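Local coordinates for protein putative ATP-dependent endonuclease of the OLD family (Thermus scotoductus, PDB 6P74) that degrades linear or supercoiled double-stranded DNA in the 5'-to-3' direction with metal-dependent nuclease chemistry and also hydrolyses ATP when stimulated by DNA, at residues 424-436 with 467-481. Residues are numbered along the deposited sequence; the frame is centred on the assembly and turned at random.
Sequences IPFVVVHDEDVWP and AGAERVFVVQPSLEA. With SM (samarium (III) ion), chain O.
Asp431 and Glu480 meet at the samarium ion, their carboxylate planes 44° apart. Asp431 OD2 binds the metal at 2.4 Å, while Glu480 binds it through both OE1 and OE2. A torsion of -71° sets Asp431 CG beside its own backbone N, and from there the carboxylate reaches the start of helix 479-483: Leu479 N donates to Asp431 OD1 at 2.7 Å, from above the carboxylate plane. Ser478 N-caps that helix, its OG accepting from Ala481 N. A metal-bound water lies close to Asp433 OD1 and Glu480 OE1, and Arg487 forms a salt bridge with Glu480.

The two strands reach this site as parallel neighbours, strand 472-475 being an outermost strand of the four-stranded Toprim sheet. Its pairing with strand 426-431 starts with Val428 N to Arg471 O (2.9 Å) and ends with Glu432 N to Val475 O. On one face the His430 ring lies obliquely against Val472 CG1 and Val474 CG2; its ND1 donates to Asp431 O at 2.7 Å, which fixes the ring's rotation. At the far end Arg471 NE stands over a face of the Phe426 ring, 3.2 Å from CZ, with guanidinium and ring planes 79° apart. Beyond the sheet Pro477, after a cis peptide, lays CB over the six-membered ring of Trp435, a CH-pi contact 3.7 Å from the centroid.

Asp431 OD2 and Glu480 OE1 come within 3.0 Å, a like-charge approach that the trivalent samarium probably pays for here, consistent with the divalent-metal sites inferred for both residues, where magnesium or manganese would serve.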
loop_
_atom_site.group_PDB
_atom_site.type_symbol
_atom_site.label_atom_id
_atom_site.label_comp_id
_atom_site.label_asym_id
_atom_site.label_seq_id
_atom_site.Cartn_x
_atom_site.Cartn_y
_atom_site.Cartn_z
ATOM N N ILE A 424 -11.548 13.476 -24.278
ATOM C CA ILE A 424 -12.382 14.250 -23.361
ATOM C C ILE A 424 -13.609 14.712 -24.141
ATOM O O ILE A 424 -13.449 15.319 -25.208
ATOM C CB ILE A 424 -11.611 15.439 -22.779
ATOM C CG1 ILE A 424 -10.318 14.954 -22.132
ATOM C CG2 ILE A 424 -12.445 16.171 -21.765
ATOM C CD1 ILE A 424 -9.231 16.016 -22.085
ATOM N N PRO A 425 -14.823 14.406 -23.692
ATOM C CA PRO A 425 -16.008 14.923 -24.384
ATOM C C PRO A 425 -16.083 16.430 -24.226
ATOM O O PRO A 425 -15.729 16.975 -23.177
ATOM C CB PRO A 425 -17.180 14.227 -23.676
ATOM C CG PRO A 425 -16.566 13.124 -22.905
ATOM C CD PRO A 425 -15.190 13.572 -22.543
ATOM N N PHE A 426 -16.552 17.106 -25.273
ATOM C CA PHE A 426 -16.582 18.560 -25.240
ATOM C C PHE A 426 -17.678 19.079 -26.164
ATOM O O PHE A 426 -18.118 18.392 -27.085
ATOM C CB PHE A 426 -15.227 19.157 -25.642
ATOM C CG PHE A 426 -14.850 18.869 -27.069
ATOM C CD1 PHE A 426 -14.196 17.699 -27.397
ATOM C CD2 PHE A 426 -15.199 19.749 -28.083
ATOM C CE1 PHE A 426 -13.878 17.412 -28.717
ATOM C CE2 PHE A 426 -14.880 19.483 -29.394
ATOM C CZ PHE A 426 -14.209 18.308 -29.715
ATOM N N VAL A 427 -18.116 20.309 -25.898
ATOM C CA VAL A 427 -18.934 21.084 -26.826
ATOM C C VAL A 427 -18.241 22.434 -27.054
ATOM O O VAL A 427 -17.657 23.016 -26.131
ATOM C CB VAL A 427 -20.374 21.248 -26.284
ATOM C CG1 VAL A 427 -21.200 22.195 -27.154
ATOM C CG2 VAL A 427 -21.071 19.883 -26.160
ATOM N N VAL A 428 -18.271 22.914 -28.291
ATOM C CA VAL A 428 -17.777 24.240 -28.641
ATOM C C VAL A 428 -18.966 25.177 -28.891
ATOM O O VAL A 428 -19.907 24.825 -29.621
ATOM C CB VAL A 428 -16.881 24.193 -29.889
ATOM C CG1 VAL A 428 -16.340 25.570 -30.159
ATOM C CG2 VAL A 428 -15.748 23.180 -29.732
ATOM N N VAL A 429 -18.906 26.389 -28.338
ATOM C CA VAL A 429 -19.761 27.491 -28.786
ATOM C C VAL A 429 -18.858 28.658 -29.138
ATOM O O VAL A 429 -17.978 29.018 -28.351
ATOM C CB VAL A 429 -20.789 27.959 -27.735
ATOM C CG1 VAL A 429 -22.028 28.516 -28.421
ATOM C CG2 VAL A 429 -21.118 26.875 -26.747
ATOM N N HIS A 430 -19.118 29.298 -30.273
ATOM C CA HIS A 430 -18.420 30.532 -30.592
ATOM C C HIS A 430 -19.301 31.407 -31.485
ATOM O O HIS A 430 -20.301 30.955 -32.065
ATOM C CB HIS A 430 -17.079 30.228 -31.257
ATOM C CG HIS A 430 -17.217 29.616 -32.612
ATOM N ND1 HIS A 430 -17.454 30.368 -33.739
ATOM C CD2 HIS A 430 -17.185 28.321 -33.021
ATOM C CE1 HIS A 430 -17.535 29.565 -34.789
ATOM N NE2 HIS A 430 -17.373 28.320 -34.379
ATOM N N ASP A 431 -18.897 32.665 -31.620
ATOM C CA ASP A 431 -19.602 33.598 -32.496
ATOM C C ASP A 431 -19.217 33.379 -33.949
ATOM O O ASP A 431 -18.104 32.955 -34.262
ATOM C CB ASP A 431 -19.298 35.057 -32.104
ATOM C CG ASP A 431 -19.954 35.471 -30.773
ATOM O OD1 ASP A 431 -20.850 34.740 -30.324
ATOM O OD2 ASP A 431 -19.560 36.499 -30.162
ATOM N N GLU A 432 -20.146 33.703 -34.850
ATOM C CA GLU A 432 -19.811 33.678 -36.267
ATOM C C GLU A 432 -18.880 34.834 -36.626
ATOM O O GLU A 432 -17.847 34.632 -37.275
ATOM C CB GLU A 432 -21.082 33.724 -37.107
ATOM C CG GLU A 432 -20.867 33.591 -38.622
ATOM C CD GLU A 432 -22.135 33.986 -39.393
ATOM O OE1 GLU A 432 -23.055 34.526 -38.748
ATOM O OE2 GLU A 432 -22.225 33.785 -40.627
ATOM N N ASP A 433 -19.241 36.060 -36.231
ATOM C CA ASP A 433 -18.408 37.249 -36.458
ATOM C C ASP A 433 -18.255 37.585 -37.937
ATOM O O ASP A 433 -17.198 38.032 -38.376
ATOM C CB ASP A 433 -17.043 37.099 -35.805
ATOM C CG ASP A 433 -17.112 37.314 -34.315
ATOM O OD1 ASP A 433 -17.971 38.117 -33.893
ATOM O OD2 ASP A 433 -16.324 36.706 -33.568
ATOM N N VAL A 434 -19.327 37.393 -38.692
ATOM C CA VAL A 434 -19.417 37.789 -40.089
ATOM C C VAL A 434 -20.513 38.837 -40.176
ATOM O O VAL A 434 -21.586 38.663 -39.594
ATOM C CB VAL A 434 -19.729 36.574 -40.974
ATOM C CG1 VAL A 434 -20.092 36.986 -42.427
ATOM C CG2 VAL A 434 -18.573 35.572 -40.866
ATOM N N TRP A 435 -20.238 39.930 -40.870
ATOM C CA TRP A 435 -21.142 41.070 -40.836
ATOM C C TRP A 435 -21.429 41.545 -42.248
ATOM O O TRP A 435 -20.537 41.516 -43.095
ATOM C CB TRP A 435 -20.521 42.204 -40.011
ATOM C CG TRP A 435 -20.176 41.735 -38.636
ATOM C CD1 TRP A 435 -18.951 41.284 -38.184
ATOM C CD2 TRP A 435 -21.078 41.617 -37.534
ATOM N NE1 TRP A 435 -19.048 40.901 -36.871
ATOM C CE2 TRP A 435 -20.342 41.098 -36.447
ATOM C CE3 TRP A 435 -22.439 41.901 -37.365
ATOM C CZ2 TRP A 435 -20.920 40.871 -35.194
ATOM C CZ3 TRP A 435 -23.009 41.673 -36.137
ATOM C CH2 TRP A 435 -22.255 41.153 -35.064
ATOM N N PRO A 436 -22.656 41.980 -42.546
ATOM C CA PRO A 436 -22.920 42.518 -43.883
ATOM C C PRO A 436 -22.096 43.771 -44.141
ATOM O O PRO A 436 -21.822 44.565 -43.236
ATOM C CB PRO A 436 -24.421 42.827 -43.853
ATOM C CG PRO A 436 -24.733 43.004 -42.410
ATOM C CD PRO A 436 -23.874 41.995 -41.718
ATOM N N ALA A 467 -13.342 19.883 -34.576
ATOM C CA ALA A 467 -14.310 19.433 -33.578
ATOM C C ALA A 467 -15.337 18.463 -34.148
ATOM O O ALA A 467 -15.816 17.580 -33.421
ATOM C CB ALA A 467 -15.014 20.637 -32.941
ATOM N N GLY A 468 -15.668 18.569 -35.435
ATOM C CA GLY A 468 -16.856 17.912 -35.958
ATOM C C GLY A 468 -17.980 18.939 -35.825
ATOM O O GLY A 468 -17.933 19.807 -34.933
ATOM N N ALA A 469 -18.996 18.850 -36.698
ATOM C CA ALA A 469 -20.011 19.890 -36.750
ATOM C C ALA A 469 -20.997 19.566 -35.643
ATOM O O ALA A 469 -21.580 20.482 -35.056
ATOM C CB ALA A 469 -20.726 19.960 -38.101
ATOM N N GLU A 470 -21.186 18.280 -35.335
ATOM C CA GLU A 470 -22.146 17.878 -34.323
ATOM C C GLU A 470 -21.765 18.343 -32.928
ATOM O O GLU A 470 -22.599 18.262 -32.018
ATOM C CB GLU A 470 -22.335 16.352 -34.357
ATOM C CG GLU A 470 -21.212 15.529 -33.734
ATOM C CD GLU A 470 -19.961 15.435 -34.598
ATOM O OE1 GLU A 470 -19.977 15.879 -35.764
ATOM O OE2 GLU A 470 -18.943 14.908 -34.090
ATOM N N ARG A 471 -20.552 18.855 -32.740
ATOM C CA ARG A 471 -20.110 19.331 -31.438
ATOM C C ARG A 471 -19.984 20.847 -31.372
ATOM O O ARG A 471 -19.558 21.375 -30.338
ATOM C CB ARG A 471 -18.772 18.676 -31.075
ATOM C CG ARG A 471 -18.804 17.163 -31.222
ATOM C CD ARG A 471 -18.089 16.453 -30.071
ATOM N NE ARG A 471 -16.676 16.289 -30.300
ATOM C CZ ARG A 471 -16.170 15.375 -31.117
ATOM N NH1 ARG A 471 -17.007 14.589 -31.786
ATOM N NH2 ARG A 471 -14.850 15.253 -31.276
ATOM N N VAL A 472 -20.337 21.559 -32.439
ATOM C CA VAL A 472 -20.091 22.992 -32.551
ATOM C C VAL A 472 -21.407 23.733 -32.715
ATOM O O VAL A 472 -22.214 23.395 -33.590
ATOM C CB VAL A 472 -19.143 23.313 -33.718
ATOM C CG1 VAL A 472 -18.908 24.835 -33.801
ATOM C CG2 VAL A 472 -17.870 22.636 -33.490
ATOM N N PHE A 473 -21.606 24.749 -31.879
ATOM C CA PHE A 473 -22.745 25.658 -31.970
ATOM C C PHE A 473 -22.244 27.056 -32.319
ATOM O O PHE A 473 -21.283 27.537 -31.716
ATOM C CB PHE A 473 -23.528 25.654 -30.653
ATOM C CG PHE A 473 -24.141 24.313 -30.337
ATOM C CD1 PHE A 473 -23.349 23.254 -29.922
ATOM C CD2 PHE A 473 -25.491 24.092 -30.536
ATOM C CE1 PHE A 473 -23.898 22.001 -29.674
ATOM C CE2 PHE A 473 -26.059 22.846 -30.266
ATOM C CZ PHE A 473 -25.263 21.801 -29.829
ATOM N N VAL A 474 -22.884 27.710 -33.290
ATOM C CA VAL A 474 -22.416 29.009 -33.749
ATOM C C VAL A 474 -23.471 30.059 -33.433
ATOM O O VAL A 474 -24.607 29.964 -33.905
ATOM C CB VAL A 474 -22.077 29.012 -35.240
ATOM C CG1 VAL A 474 -21.544 30.388 -35.605
ATOM C CG2 VAL A 474 -21.019 27.899 -35.559
ATOM N N VAL A 475 -23.095 31.064 -32.642
ATOM C CA VAL A 475 -23.992 32.191 -32.380
ATOM C C VAL A 475 -23.852 33.199 -33.516
ATOM O O VAL A 475 -22.774 33.767 -33.713
ATOM C CB VAL A 475 -23.688 32.853 -31.029
ATOM C CG1 VAL A 475 -24.719 33.970 -30.791
ATOM C CG2 VAL A 475 -23.730 31.841 -29.916
ATOM N N GLN A 476 -24.938 33.421 -34.260
ATOM C CA GLN A 476 -25.015 34.290 -35.445
ATOM C C GLN A 476 -25.739 35.585 -35.111
ATOM O O GLN A 476 -26.908 35.530 -34.692
ATOM C CB GLN A 476 -25.789 33.580 -36.556
ATOM C CG GLN A 476 -25.319 32.192 -36.857
ATOM C CD GLN A 476 -25.894 31.714 -38.157
ATOM O OE1 GLN A 476 -26.978 31.143 -38.183
ATOM N NE2 GLN A 476 -25.197 31.988 -39.256
ATOM N N PRO A 477 -25.139 36.758 -35.335
ATOM C CA PRO A 477 -23.749 36.929 -35.750
ATOM C C PRO A 477 -22.793 36.835 -34.574
ATOM O O PRO A 477 -21.627 36.541 -34.803
ATOM C CB PRO A 477 -23.713 38.337 -36.348
ATOM C CG PRO A 477 -24.868 39.066 -35.676
ATOM C CD PRO A 477 -25.930 38.001 -35.498
ATOM N N SER A 478 -23.272 37.072 -33.353
ATOM C CA SER A 478 -22.409 37.034 -32.173
ATOM C C SER A 478 -23.273 37.044 -30.926
ATOM O O SER A 478 -24.420 37.492 -30.960
ATOM C CB SER A 478 -21.463 38.235 -32.125
ATOM O OG SER A 478 -22.230 39.428 -31.997
ATOM N N LEU A 479 -22.687 36.595 -29.813
ATOM C CA LEU A 479 -23.401 36.623 -28.536
ATOM C C LEU A 479 -23.736 38.047 -28.134
ATOM O O LEU A 479 -24.825 38.309 -27.601
ATOM C CB LEU A 479 -22.586 35.932 -27.433
ATOM C CG LEU A 479 -23.236 35.826 -26.041
ATOM C CD1 LEU A 479 -24.433 34.935 -26.048
ATOM C CD2 LEU A 479 -22.250 35.370 -24.927
ATOM N N GLU A 480 -22.820 38.989 -28.385
ATOM C CA GLU A 480 -23.119 40.388 -28.096
ATOM C C GLU A 480 -24.375 40.841 -28.824
ATOM O O GLU A 480 -25.216 41.540 -28.251
ATOM C CB GLU A 480 -21.960 41.301 -28.483
ATOM C CG GLU A 480 -20.691 41.083 -27.719
ATOM C CD GLU A 480 -19.771 40.123 -28.425
ATOM O OE1 GLU A 480 -20.311 39.225 -29.120
ATOM O OE2 GLU A 480 -18.533 40.289 -28.304
ATOM N N ALA A 481 -24.516 40.465 -30.095
ATOM C CA ALA A 481 -25.707 40.876 -30.825
ATOM C C ALA A 481 -26.938 40.130 -30.323
ATOM O O ALA A 481 -28.016 40.723 -30.192
ATOM C CB ALA A 481 -25.509 40.670 -32.329
HETATM SM SM SM O . -17.939 37.906 -29.177
HETATM O O HOH W 1 -18.268 39.017 -31.500
#